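Hypothetical lipoprotein ymcC (Escherichia coli K12, PDB 2IN5) is of unknown function but, as a lipoprotein related to group 4 capsule protein B and to YjbF, probably acts in capsule or exopolysaccharide production at the cell membrane. Local coordinates at residues M8-T11 against F12-S15; Y53-E57 against Q58-L62; V80-N83 against N84-L87; L97-A100 against L101-K104. All blocks are in the same frame, centred on the assembly; numbering follows the deposited sequence.

Contact 1: M8-T11 against F12-S15; sequences MVDT and FRAS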
HETATM    1  N   MSE A   8       2.194  -9.778  -6.950  1.00 32.85           N
HETATM    2  CA  MSE A   8       2.352 -10.933  -6.081  1.00 30.83           C
HETATM    3  C   MSE A   8       1.225 -11.009  -5.079  1.00 29.44           C
HETATM    4  O   MSE A   8       0.775 -12.086  -4.709  1.00 31.97           O
HETATM    5  CB  MSE A   8       3.668 -10.868  -5.306  1.00 33.01           C
HETATM    6  CG  MSE A   8       4.927 -11.055  -6.119  1.00 35.96           C
HETATM    7 SE   MSE A   8       6.336 -11.532  -4.900  1.00 48.48          SE
HETATM    8  CE  MSE A   8       7.788 -11.783  -6.119  1.00 42.98           C
ATOM      9  N   VAL A   9       0.774  -9.862  -4.607  1.00 29.78           N
ATOM     10  CA  VAL A   9      -0.299  -9.883  -3.638  1.00 31.39           C
ATOM     11  C   VAL A   9      -1.554 -10.489  -4.242  1.00 32.24           C
ATOM     12  O   VAL A   9      -2.172 -11.347  -3.635  1.00 32.89           O
ATOM     13  CB  VAL A   9      -0.580  -8.471  -3.092  1.00 30.61           C
ATOM     14  CG1 VAL A   9      -1.900  -8.450  -2.329  1.00 31.01           C
ATOM     15  CG2 VAL A   9       0.554  -8.065  -2.158  1.00 28.01           C
ATOM     16  N   ASP A  10      -1.922 -10.064  -5.443  1.00 34.13           N
ATOM     17  CA  ASP A  10      -3.115 -10.607  -6.077  1.00 34.03           C
ATOM     18  C   ASP A  10      -2.988 -12.088  -6.372  1.00 33.27           C
ATOM     19  O   ASP A  10      -3.910 -12.850  -6.125  1.00 33.30           O
ATOM     20  CB  ASP A  10      -3.417  -9.851  -7.361  1.00 35.42           C
ATOM     21  CG  ASP A  10      -3.859  -8.439  -7.096  1.00 39.49           C
ATOM     22  OD1 ASP A  10      -4.800  -8.264  -6.288  1.00 41.39           O
ATOM     23  OD2 ASP A  10      -3.276  -7.503  -7.693  1.00 42.68           O
ATOM     24  N   THR A  11      -1.841 -12.485  -6.900  1.00 33.10           N
ATOM     25  CA  THR A  11      -1.596 -13.875  -7.237  1.00 34.60           C
ATOM     26  C   THR A  11      -1.656 -14.822  -6.034  1.00 37.22           C
ATOM     27  O   THR A  11      -2.357 -15.842  -6.070  1.00 38.88           O
ATOM     28  CB  THR A  11      -0.240 -14.022  -7.915  1.00 32.72           C
ATOM     29  OG1 THR A  11      -0.309 -13.431  -9.212  1.00 37.09           O
ATOM     30  CG2 THR A  11       0.143 -15.482  -8.042  1.00 34.36           C
ATOM     31  N   PHE A  12      -0.924 -14.491  -4.973  1.00 35.47           N
ATOM     32  CA  PHE A  12      -0.901 -15.323  -3.781  1.00 34.70           C
ATOM     33  C   PHE A  12      -2.167 -15.192  -2.953  1.00 35.52           C
ATOM     34  O   PHE A  12      -2.521 -16.102  -2.212  1.00 35.68           O
ATOM     35  CB  PHE A  12       0.347 -15.000  -2.957  1.00 32.82           C
ATOM     36  CG  PHE A  12       1.609 -15.548  -3.559  1.00 32.50           C
ATOM     37  CD1 PHE A  12       2.073 -16.810  -3.201  1.00 34.55           C
ATOM     38  CD2 PHE A  12       2.289 -14.841  -4.542  1.00 33.40           C
ATOM     39  CE1 PHE A  12       3.194 -17.366  -3.817  1.00 35.85           C
ATOM     40  CE2 PHE A  12       3.417 -15.385  -5.171  1.00 35.28           C
ATOM     41  CZ  PHE A  12       3.867 -16.655  -4.807  1.00 37.05           C
ATOM     42  N   ARG A  13      -2.862 -14.070  -3.099  1.00 37.29           N
ATOM     43  CA  ARG A  13      -4.104 -13.863  -2.376  1.00 39.23           C
ATOM     44  C   ARG A  13      -5.177 -14.743  -3.018  1.00 41.25           C
ATOM     45  O   ARG A  13      -5.965 -15.378  -2.325  1.00 42.10           O
ATOM     46  CB  ARG A  13      -4.519 -12.391  -2.443  1.00 39.35           C
ATOM     47  CG  ARG A  13      -5.822 -12.043  -1.727  1.00 41.19           C
ATOM     48  CD  ARG A  13      -5.988 -10.527  -1.638  1.00 43.63           C
ATOM     49  NE  ARG A  13      -5.979  -9.919  -2.967  1.00 46.24           N
ATOM     50  CZ  ARG A  13      -7.066  -9.705  -3.697  1.00 47.77           C
ATOM     51  NH1 ARG A  13      -8.259 -10.037  -3.224  1.00 49.39           N
ATOM     52  NH2 ARG A  13      -6.957  -9.182  -4.910  1.00 49.40           N
ATOM     53  N   ALA A  14      -5.199 -14.787  -4.348  1.00 42.33           N
ATOM     54  CA  ALA A  14      -6.184 -15.603  -5.056  1.00 43.25           C
ATOM     55  C   ALA A  14      -5.960 -17.071  -4.722  1.00 44.20           C
ATOM     56  O   ALA A  14      -6.900 -17.799  -4.392  1.00 45.17           O
ATOM     57  CB  ALA A  14      -6.075 -15.389  -6.555  1.00 40.15           C
ATOM     58  N   SER A  15      -4.707 -17.495  -4.800  1.00 43.73           N
ATOM     59  CA  SER A  15      -4.357 -18.866  -4.501  1.00 44.71           C
ATOM     60  C   SER A  15      -4.875 -19.261  -3.117  1.00 46.75           C
ATOM     61  O   SER A  15      -5.420 -20.352  -2.935  1.00 45.34           O
ATOM     62  CB  SER A  15      -2.843 -19.035  -4.569  1.00 42.68           C
ATOM     63  OG  SER A  15      -2.467 -20.368  -4.272  1.00 43.02           O
TER
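D10 turns its carboxylate back beside its own backbone N (chi1 -69°), while R13 sends CG anti to its N and then folds at chi3 (58°); together these turns bring the charged ends side by side one helical turn apart. A single arm of each group does the work: R13 NH2 lies 2.7 Å from D10 OD1 in a salt bridge. The oxygen sits almost exactly in the guanidinium plane and is met nearly along its C-O bond, although the carboxylate itself is turned 73° against the guanidinium. Both groups have second partners, D10 OD2 with S7 OG and R13 NH1 with S63 O, which probably limits how far either can turn. R13 NE is buried with no partner in the model. With a leucine at R13, the D10 carboxylate would probably lose its charged mate and S63 O its side-chain donor. On another side of the helix F12 N donates to M8 O over 3.0 Å, and the F12 ring swings back so that CD2 comes 3.1 Å from the same oxygen, which lies at the ring's edge. Selenomethionine M8 adds a looser apolar contact, CB to F12 CD2 at 4.3 Å. The ring meets F12 of the second subunit with inclined planes, while T11 OG1 bonds to Q6, S7 and P33 O of the second subunit. Bonds from A14 N to D10 O (2.9 Å) and S15 N to T11 O (3.1 Å) complete the i to i+4 pattern of an alpha-helix carrying an i to i+3 salt bridge, here at a subunit interface.

Contact 2: Y53-E57 against Q58-L62; sequences YIEQE and QSKWL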
ATOM      1  N   TYR A  53      -0.205  -5.551   3.227  1.00 22.18           N
ATOM      2  CA  TYR A  53       1.001  -4.755   3.411  1.00 22.99           C
ATOM      3  C   TYR A  53       0.829  -3.623   4.397  1.00 23.20           C
ATOM      4  O   TYR A  53      -0.290  -3.285   4.784  1.00 24.27           O
ATOM      5  CB  TYR A  53       1.454  -4.204   2.060  1.00 22.61           C
ATOM      6  CG  TYR A  53       0.317  -3.644   1.229  1.00 25.15           C
ATOM      7  CD1 TYR A  53      -0.142  -2.341   1.417  1.00 25.16           C
ATOM      8  CD2 TYR A  53      -0.313  -4.429   0.265  1.00 25.55           C
ATOM      9  CE1 TYR A  53      -1.199  -1.834   0.664  1.00 25.25           C
ATOM     10  CE2 TYR A  53      -1.372  -3.932  -0.490  1.00 26.58           C
ATOM     11  CZ  TYR A  53      -1.807  -2.638  -0.288  1.00 26.32           C
ATOM     12  OH  TYR A  53      -2.840  -2.151  -1.055  1.00 28.92           O
ATOM     13  N   ILE A  54       1.944  -3.039   4.816  1.00 25.53           N
ATOM     14  CA  ILE A  54       1.884  -1.941   5.779  1.00 27.92           C
ATOM     15  C   ILE A  54       2.598  -0.712   5.243  1.00 28.28           C
ATOM     16  O   ILE A  54       3.717  -0.804   4.753  1.00 27.78           O
ATOM     17  CB  ILE A  54       2.520  -2.344   7.129  1.00 29.95           C
ATOM     18  CG1 ILE A  54       1.892  -3.654   7.629  1.00 30.39           C
ATOM     19  CG2 ILE A  54       2.318  -1.239   8.151  1.00 28.19           C
ATOM     20  CD1 ILE A  54       2.549  -4.212   8.880  1.00 31.51           C
ATOM     21  N   GLU A  55       1.930   0.434   5.340  1.00 30.23           N
ATOM     22  CA  GLU A  55       2.471   1.710   4.878  1.00 31.34           C
ATOM     23  C   GLU A  55       2.257   2.789   5.938  1.00 31.55           C
ATOM     24  O   GLU A  55       1.135   3.018   6.385  1.00 30.83           O
ATOM     25  CB  GLU A  55       1.794   2.123   3.567  1.00 31.77           C
ATOM     26  CG  GLU A  55       2.274   1.327   2.355  1.00 34.52           C
ATOM     27  CD  GLU A  55       1.482   1.618   1.084  1.00 34.61           C
ATOM     28  OE1 GLU A  55       1.937   1.201  -0.010  1.00 32.50           O
ATOM     29  OE2 GLU A  55       0.404   2.251   1.179  1.00 37.89           O
ATOM     30  N   GLN A  56       3.343   3.449   6.336  1.00 36.12           N
ATOM     31  CA  GLN A  56       3.301   4.505   7.360  1.00 38.71           C
ATOM     32  C   GLN A  56       2.505   4.058   8.574  1.00 37.85           C
ATOM     33  O   GLN A  56       1.549   4.719   8.983  1.00 37.93           O
ATOM     34  CB  GLN A  56       2.692   5.799   6.802  1.00 40.29           C
ATOM     35  CG  GLN A  56       3.499   6.436   5.687  1.00 46.00           C
ATOM     36  CD  GLN A  56       3.134   5.893   4.313  1.00 50.13           C
ATOM     37  OE1 GLN A  56       4.000   5.729   3.447  1.00 52.33           O
ATOM     38  NE2 GLN A  56       1.842   5.627   4.100  1.00 51.89           N
ATOM     39  N   GLU A  57       2.904   2.923   9.134  1.00 38.24           N
ATOM     40  CA  GLU A  57       2.243   2.358  10.304  1.00 40.14           C
ATOM     41  C   GLU A  57       0.759   2.103  10.085  1.00 37.11           C
ATOM     42  O   GLU A  57      -0.033   2.126  11.020  1.00 37.43           O
ATOM     43  CB  GLU A  57       2.451   3.270  11.523  1.00 44.54           C
ATOM     44  CG  GLU A  57       3.921   3.397  11.922  1.00 50.07           C
ATOM     45  CD  GLU A  57       4.117   3.987  13.302  1.00 53.27           C
ATOM     46  OE1 GLU A  57       3.652   5.123  13.545  1.00 54.68           O
ATOM     47  OE2 GLU A  57       4.748   3.312  14.147  1.00 55.80           O
ATOM     48  N   GLN A  58       0.376   1.867   8.841  1.00 34.29           N
ATOM     49  CA  GLN A  58      -1.018   1.588   8.545  1.00 31.22           C
ATOM     50  C   GLN A  58      -1.126   0.182   7.962  1.00 26.35           C
ATOM     51  O   GLN A  58      -0.510  -0.120   6.946  1.00 25.08           O
ATOM     52  CB  GLN A  58      -1.558   2.619   7.559  1.00 32.51           C
ATOM     53  CG  GLN A  58      -2.283   3.763   8.224  1.00 36.54           C
ATOM     54  CD  GLN A  58      -2.793   4.779   7.225  1.00 38.70           C
ATOM     55  OE1 GLN A  58      -3.636   5.609   7.552  1.00 42.12           O
ATOM     56  NE2 GLN A  58      -2.272   4.726   6.000  1.00 40.28           N
ATOM     57  N   SER A  59      -1.899  -0.672   8.618  1.00 22.34           N
ATOM     58  CA  SER A  59      -2.074  -2.049   8.169  1.00 21.85           C
ATOM     59  C   SER A  59      -3.187  -2.143   7.138  1.00 20.44           C
ATOM     60  O   SER A  59      -4.327  -1.795   7.429  1.00 17.68           O
ATOM     61  CB  SER A  59      -2.419  -2.954   9.355  1.00 23.51           C
ATOM     62  OG  SER A  59      -1.360  -3.015  10.292  1.00 24.38           O
ATOM     63  N   LYS A  60      -2.869  -2.611   5.936  1.00 22.50           N
ATOM     64  CA  LYS A  60      -3.894  -2.737   4.898  1.00 25.06           C
ATOM     65  C   LYS A  60      -4.307  -4.190   4.684  1.00 24.55           C
ATOM     66  O   LYS A  60      -3.538  -4.979   4.148  1.00 24.41           O
ATOM     67  CB  LYS A  60      -3.399  -2.161   3.572  1.00 25.11           C
ATOM     68  CG  LYS A  60      -3.428  -0.651   3.494  1.00 31.56           C
ATOM     69  CD  LYS A  60      -2.244  -0.015   4.176  1.00 34.82           C
ATOM     70  CE  LYS A  60      -2.287   1.495   3.984  1.00 38.59           C
ATOM     71  NZ  LYS A  60      -2.384   1.856   2.542  1.00 40.17           N
ATOM     72  N   TRP A  61      -5.528  -4.518   5.098  1.00 25.26           N
ATOM     73  CA  TRP A  61      -6.072  -5.868   4.975  1.00 28.02           C
ATOM     74  C   TRP A  61      -6.926  -6.039   3.714  1.00 30.34           C
ATOM     75  O   TRP A  61      -7.757  -5.193   3.390  1.00 32.67           O
ATOM     76  CB  TRP A  61      -6.909  -6.205   6.206  1.00 27.60           C
ATOM     77  CG  TRP A  61      -6.223  -5.877   7.496  1.00 28.42           C
ATOM     78  CD1 TRP A  61      -6.056  -4.636   8.042  1.00 28.62           C
ATOM     79  CD2 TRP A  61      -5.594  -6.799   8.398  1.00 27.72           C
ATOM     80  NE1 TRP A  61      -5.366  -4.726   9.227  1.00 28.68           N
ATOM     81  CE2 TRP A  61      -5.070  -6.041   9.472  1.00 28.91           C
ATOM     82  CE3 TRP A  61      -5.423  -8.187   8.403  1.00 26.61           C
ATOM     83  CZ2 TRP A  61      -4.387  -6.628  10.545  1.00 26.99           C
ATOM     84  CZ3 TRP A  61      -4.743  -8.776   9.468  1.00 27.18           C
ATOM     85  CH2 TRP A  61      -4.232  -7.993  10.526  1.00 27.58           C
ATOM     86  N   LEU A  62      -6.722  -7.148   3.016  1.00 32.55           N
ATOM     87  CA  LEU A  62      -7.439  -7.428   1.780  1.00 34.23           C
ATOM     88  C   LEU A  62      -8.364  -8.631   1.861  1.00 35.42           C
ATOM     89  O   LEU A  62      -7.976  -9.680   2.364  1.00 35.08           O
ATOM     90  CB  LEU A  62      -6.429  -7.667   0.667  1.00 34.47           C
ATOM     91  CG  LEU A  62      -5.521  -6.478   0.371  1.00 33.78           C
ATOM     92  CD1 LEU A  62      -4.361  -6.919  -0.491  1.00 32.73           C
ATOM     93  CD2 LEU A  62      -6.334  -5.388  -0.303  1.00 31.62           C
TER
HETATM   94  O   HOH W   1       0.084  -0.811  11.483  1.00 31.04           O
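This is the closed end of a beta hairpin, where strand 47-55 reverses into strand 58-62 beside the second subunit. K60 N donates to Y53 O over 2.9 Å, nearly along the carbonyl axis, and one pair further on I54 and S59 face each other as a non-hydrogen-bonded pair, with I54 CA 3.2 Å from Q58 O in a CA-H...O contact. E55 N reaches Q58 O at 3.0 Å, whereas the return bond, Q58 N to E55 O at 2.8 Å, is bent and comes from well above the carbonyl plane. E55 to Q58 form a type I' turn, the tight two-residue reversal of beta hairpins, and Q56 and E57 accordingly both have positive phi (48° and 57°). On the face shared by Y53, E55 and K60, K60 CB lies 3.7 Å from Y53 CE1. Bends at chi2 and chi4 then carry K60 NZ to E55 OE2 at 3.1 Å, a salt bridge entered from above the carboxylate plane, with the two side chains crossing at about a right angle. E55 OE1 is held by Y53 OH of the second subunit and pairs with K60 NZ there, while the two Y53 rings stack between the chains. With CG between N and the carbonyl carbon (chi1 44°), the Y53 ring lies over toward 58-62, against K60, and Y53 CE2 touches L62 CD1 at 4.2 Å. On the other face a water donates to S59 OG at 2.9 Å and weakly to E57 O; S59 OG also bonds to Q5 of the second subunit.

Contact 3: V80-N83 against N84-L87; sequences VKLN and NNLL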
ATOM      1  N   VAL A  80     -12.233   0.609   1.918  1.00 37.10           N
ATOM      2  CA  VAL A  80     -12.357   0.809   0.482  1.00 38.35           C
ATOM      3  C   VAL A  80     -13.120  -0.330  -0.183  1.00 38.95           C
ATOM      4  O   VAL A  80     -12.920  -1.488   0.163  1.00 37.59           O
ATOM      5  CB  VAL A  80     -10.971   0.897  -0.176  1.00 39.59           C
ATOM      6  CG1 VAL A  80     -11.122   1.130  -1.669  1.00 39.93           C
ATOM      7  CG2 VAL A  80     -10.160   2.014   0.464  1.00 40.73           C
ATOM      8  N   LYS A  81     -13.989   0.016  -1.133  1.00 40.15           N
ATOM      9  CA  LYS A  81     -14.791  -0.948  -1.898  1.00 39.86           C
ATOM     10  C   LYS A  81     -15.843  -1.713  -1.114  1.00 39.60           C
ATOM     11  O   LYS A  81     -16.053  -2.898  -1.354  1.00 41.78           O
ATOM     12  CB  LYS A  81     -13.890  -1.967  -2.598  1.00 41.58           C
ATOM     13  CG  LYS A  81     -12.845  -1.366  -3.516  1.00 45.51           C
ATOM     14  CD  LYS A  81     -13.467  -0.646  -4.697  1.00 47.33           C
ATOM     15  CE  LYS A  81     -12.389   0.030  -5.515  1.00 48.81           C
ATOM     16  NZ  LYS A  81     -11.303  -0.940  -5.826  1.00 51.39           N
ATOM     17  N   LEU A  82     -16.500  -1.047  -0.178  1.00 38.61           N
ATOM     18  CA  LEU A  82     -17.544  -1.676   0.611  1.00 38.04           C
ATOM     19  C   LEU A  82     -18.812  -0.878   0.339  1.00 40.48           C
ATOM     20  O   LEU A  82     -18.741   0.206  -0.244  1.00 42.32           O
ATOM     21  CB  LEU A  82     -17.205  -1.605   2.101  1.00 38.06           C
ATOM     22  CG  LEU A  82     -16.002  -2.354   2.696  1.00 39.45           C
ATOM     23  CD1 LEU A  82     -15.924  -2.028   4.178  1.00 37.48           C
ATOM     24  CD2 LEU A  82     -16.130  -3.857   2.502  1.00 38.73           C
ATOM     25  N   ASN A  83     -19.967  -1.392   0.743  1.00 41.21           N
ATOM     26  CA  ASN A  83     -21.208  -0.652   0.524  1.00 43.39           C
ATOM     27  C   ASN A  83     -21.041   0.758   1.074  1.00 43.13           C
ATOM     28  O   ASN A  83     -21.293   1.741   0.382  1.00 45.14           O
ATOM     29  CB  ASN A  83     -22.377  -1.339   1.229  1.00 47.38           C
ATOM     30  CG  ASN A  83     -23.022  -2.413   0.377  1.00 51.01           C
ATOM     31  OD1 ASN A  83     -22.344  -3.293  -0.161  1.00 51.80           O
ATOM     32  ND2 ASN A  83     -24.345  -2.348   0.250  1.00 53.72           N
ATOM     33  N   ASN A  84     -20.622   0.839   2.332  1.00 41.71           N
ATOM     34  CA  ASN A  84     -20.399   2.111   2.999  1.00 39.73           C
ATOM     35  C   ASN A  84     -18.957   2.116   3.467  1.00 37.88           C
ATOM     36  O   ASN A  84     -18.473   1.114   3.998  1.00 38.03           O
ATOM     37  CB  ASN A  84     -21.347   2.269   4.184  1.00 41.94           C
ATOM     38  CG  ASN A  84     -22.798   2.276   3.762  1.00 43.39           C
ATOM     39  OD1 ASN A  84     -23.132   2.756   2.681  1.00 46.24           O
ATOM     40  ND2 ASN A  84     -23.670   1.762   4.615  1.00 44.24           N
ATOM     41  N   ASN A  85     -18.279   3.244   3.282  1.00 33.99           N
ATOM     42  CA  ASN A  85     -16.869   3.350   3.632  1.00 32.11           C
ATOM     43  C   ASN A  85     -16.491   4.434   4.627  1.00 31.80           C
ATOM     44  O   ASN A  85     -17.094   5.500   4.665  1.00 32.86           O
ATOM     45  CB  ASN A  85     -16.048   3.580   2.363  1.00 30.78           C
ATOM     46  CG  ASN A  85     -16.144   2.433   1.385  1.00 29.77           C
ATOM     47  OD1 ASN A  85     -15.713   1.326   1.674  1.00 29.64           O
ATOM     48  ND2 ASN A  85     -16.707   2.697   0.211  1.00 29.60           N
ATOM     49  N   LEU A  86     -15.483   4.152   5.442  1.00 29.51           N
ATOM     50  CA  LEU A  86     -14.996   5.148   6.378  1.00 29.11           C
ATOM     51  C   LEU A  86     -13.979   5.871   5.500  1.00 27.36           C
ATOM     52  O   LEU A  86     -13.089   5.240   4.929  1.00 27.43           O
ATOM     53  CB  LEU A  86     -14.328   4.470   7.582  1.00 29.26           C
ATOM     54  CG  LEU A  86     -13.528   5.349   8.552  1.00 29.10           C
ATOM     55  CD1 LEU A  86     -14.399   6.410   9.205  1.00 27.29           C
ATOM     56  CD2 LEU A  86     -12.910   4.444   9.599  1.00 29.71           C
ATOM     57  N   LEU A  87     -14.111   7.183   5.371  1.00 26.06           N
ATOM     58  CA  LEU A  87     -13.209   7.913   4.495  1.00 28.06           C
ATOM     59  C   LEU A  87     -12.031   8.569   5.180  1.00 27.18           C
ATOM     60  O   LEU A  87     -10.962   8.714   4.590  1.00 26.68           O
ATOM     61  CB  LEU A  87     -13.986   8.970   3.695  1.00 29.03           C
ATOM     62  CG  LEU A  87     -15.075   8.444   2.755  1.00 28.89           C
ATOM     63  CD1 LEU A  87     -15.697   9.605   1.991  1.00 30.95           C
ATOM     64  CD2 LEU A  87     -14.472   7.426   1.785  1.00 28.37           C
TER
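N85 OD1 is gripped by two groups, the backbone N of L82 across the loop and the hydroxyl of T79 just before it. The L82 N bond to N85 OD1 is 3.1 Å long and lies in the amide's carbonyl plane, on a lone pair, although the hydrogen points somewhat off line (141°). N85 carries CG beside its own backbone N (chi1 -62°), which folds the amide back over the loop instead of out along the chain. N85 OD1 also stands 3.3 Å from L82 CB, so backbone and side chain of that leucine both border it. At the other end of the amide, N85 ND2 lies 3.2 Å from L82 O. L82 runs obliquely across N85; L82 CB is also 3.5 Å from N84 O, and its side chain rests on A67. K81, with positive phi (67°), is where the chain bends sharply. N84 turns the opposite way from N85 and reaches over the preceding peptide, where N84 OD1 lies 3.1 Å from N83 O. Two acceptors cannot bond to each other; N84 OD1 instead accepts from D118 N, which ties the loop to the connection between strands 108-117 and 120-140. T79 OG1, at the end of strand 75-80, thus holds both L86 N and the N85 amide, while N85 N bonds to S116 OG of strand 108-117. The result is a compact surface loop between strands 75-80 and 86-89, closed at its neck by an asparagine side chain that accepts a main-chain N-H from the other arm.

Contact 4: L97-A100 against L101-K104; sequences LRNA and LAIK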
ATOM      1  N   LEU A  97      -4.734   3.678  21.552  1.00 30.92           N
ATOM      2  CA  LEU A  97      -4.381   2.362  21.063  1.00 29.38           C
ATOM      3  C   LEU A  97      -3.013   2.370  20.405  1.00 30.42           C
ATOM      4  O   LEU A  97      -2.476   1.314  20.075  1.00 30.49           O
ATOM      5  CB  LEU A  97      -5.424   1.870  20.069  1.00 27.80           C
ATOM      6  CG  LEU A  97      -6.786   1.578  20.694  1.00 27.65           C
ATOM      7  CD1 LEU A  97      -7.802   1.282  19.603  1.00 25.97           C
ATOM      8  CD2 LEU A  97      -6.653   0.399  21.646  1.00 25.32           C
ATOM      9  N   ARG A  98      -2.439   3.551  20.196  1.00 31.79           N
ATOM     10  CA  ARG A  98      -1.110   3.597  19.584  1.00 33.01           C
ATOM     11  C   ARG A  98      -0.091   3.059  20.573  1.00 32.31           C
ATOM     12  O   ARG A  98       0.999   2.656  20.189  1.00 31.81           O
ATOM     13  CB  ARG A  98      -0.737   5.020  19.155  1.00 34.56           C
ATOM     14  CG  ARG A  98      -1.482   5.505  17.924  1.00 36.01           C
ATOM     15  CD  ARG A  98      -0.962   6.841  17.436  1.00 38.37           C
ATOM     16  NE  ARG A  98      -0.302   6.708  16.141  1.00 40.99           N
ATOM     17  CZ  ARG A  98       0.938   6.267  15.976  1.00 42.55           C
ATOM     18  NH1 ARG A  98       1.668   5.926  17.032  1.00 44.05           N
ATOM     19  NH2 ARG A  98       1.441   6.141  14.755  1.00 42.55           N
ATOM     20  N   ASN A  99      -0.455   3.066  21.849  1.00 33.45           N
ATOM     21  CA  ASN A  99       0.396   2.533  22.908  1.00 35.43           C
ATOM     22  C   ASN A  99      -0.568   1.842  23.873  1.00 33.60           C
ATOM     23  O   ASN A  99      -0.757   2.277  25.007  1.00 31.85           O
ATOM     24  CB  ASN A  99       1.152   3.656  23.621  1.00 40.30           C
ATOM     25  CG  ASN A  99       2.336   3.139  24.429  1.00 47.08           C
ATOM     26  OD1 ASN A  99       2.250   2.088  25.078  1.00 48.98           O
ATOM     27  ND2 ASN A  99       3.447   3.875  24.396  1.00 49.30           N
ATOM     28  N   ALA A 100      -1.177   0.759  23.399  1.00 33.41           N
ATOM     29  CA  ALA A 100      -2.174   0.006  24.159  1.00 32.92           C
ATOM     30  C   ALA A 100      -1.765  -0.424  25.559  1.00 31.73           C
ATOM     31  O   ALA A 100      -2.608  -0.512  26.442  1.00 32.66           O
ATOM     32  CB  ALA A 100      -2.626  -1.212  23.349  1.00 31.49           C
ATOM     33  N   LEU A 101      -0.489  -0.708  25.776  1.00 32.62           N
ATOM     34  CA  LEU A 101      -0.070  -1.115  27.109  1.00 34.05           C
ATOM     35  C   LEU A 101       0.017   0.071  28.073  1.00 35.05           C
ATOM     36  O   LEU A 101      -0.182  -0.098  29.274  1.00 35.94           O
ATOM     37  CB  LEU A 101       1.270  -1.848  27.051  1.00 32.47           C
ATOM     38  CG  LEU A 101       1.223  -3.273  26.502  1.00 33.12           C
ATOM     39  CD1 LEU A 101       2.618  -3.857  26.563  1.00 32.63           C
ATOM     40  CD2 LEU A 101       0.248  -4.136  27.307  1.00 30.98           C
ATOM     41  N   ALA A 102       0.285   1.262  27.534  1.00 35.38           N
ATOM     42  CA  ALA A 102       0.408   2.481  28.334  1.00 35.92           C
ATOM     43  C   ALA A 102      -0.899   3.230  28.505  1.00 36.12           C
ATOM     44  O   ALA A 102      -0.906   4.393  28.900  1.00 38.42           O
ATOM     45  CB  ALA A 102       1.444   3.414  27.716  1.00 35.58           C
ATOM     46  N   ILE A 103      -2.011   2.582  28.206  1.00 36.34           N
ATOM     47  CA  ILE A 103      -3.285   3.252  28.355  1.00 35.91           C
ATOM     48  C   ILE A 103      -3.659   3.307  29.826  1.00 38.80           C
ATOM     49  O   ILE A 103      -3.709   2.275  30.496  1.00 38.68           O
ATOM     50  CB  ILE A 103      -4.393   2.508  27.602  1.00 36.46           C
ATOM     51  CG1 ILE A 103      -4.069   2.470  26.111  1.00 37.08           C
ATOM     52  CG2 ILE A 103      -5.738   3.167  27.867  1.00 32.97           C
ATOM     53  CD1 ILE A 103      -5.109   1.765  25.291  1.00 38.32           C
ATOM     54  N   LYS A 104      -3.914   4.511  30.330  1.00 40.05           N
ATOM     55  CA  LYS A 104      -4.310   4.676  31.725  1.00 41.91           C
ATOM     56  C   LYS A 104      -5.824   4.802  31.773  1.00 43.23           C
ATOM     57  O   LYS A 104      -6.437   5.346  30.859  1.00 44.43           O
ATOM     58  CB  LYS A 104      -3.677   5.932  32.342  1.00 43.36           C
ATOM     59  CG  LYS A 104      -2.187   5.843  32.632  1.00 45.53           C
ATOM     60  CD  LYS A 104      -1.715   7.076  33.401  1.00 51.31           C
ATOM     61  CE  LYS A 104      -0.276   6.934  33.899  1.00 52.80           C
ATOM     62  NZ  LYS A 104       0.676   6.667  32.781  1.00 56.02           N
TER
HETATM   63  O   HOH W   2       2.174  -0.741  23.617  1.00 31.52           O
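I103 extends CG1 beside its own backbone N (chi1 -61°) with CD1 stretched out beyond, and this conformation lays the long branch back against A100. I103 CG1 comes 3.3 Å from A100 O, and I103 CD1 meets A100 CB at 4.3 Å. L97 reaches the same methyl from the preceding turn: L97 CD2 lies 4.2 Å from I103 CD1, and both side chains pack on F130 of strand 120-140. Beside the 3-10 segment that includes L97 and R98 the backbone makes a type I-like beta turn, N99 to A102, with A102 N bonded to N99 O at 2.9 Å and the donor well above the carbonyl plane. N99 sets CG anti to its N (chi1 -163°), which swings the amide over the turn; N99 OD1 takes a second, weak bond from A102 N at 3.3 Å and presses on A102 CB at 3.1 Å. A water donates to N99 OD1 and receives a weak bond from L101 N. Replacing I103 by alanine would probably open a gap between L97 CD2 and A100. A100 itself packs on V169 of strand 161-170, while L101 and A102 are solvent-exposed in the assembly.

In the fold
Contacts 1 and 2 share a direct seam: V9 CG1 of the helix lies 3.4 Å from L62 CD1 of the hairpin, and R13 CD packs on L62 CB at 3.7 Å. Both also touch the second subunit, whereas contacts 3 and 4 meet no other chain of the assembly. At its turn contact 2 reaches contact 4 by a salt bridge, E57 OE1 to R98 NH2 at 2.7 Å. The hairpin thus links the helix to the 97-104 loop, whose centre is about 34 Å from that of contact 1, on the opposite side of the chain's centre. Contact 3 stands apart, its nearest atoms about 7 Å from contact 2.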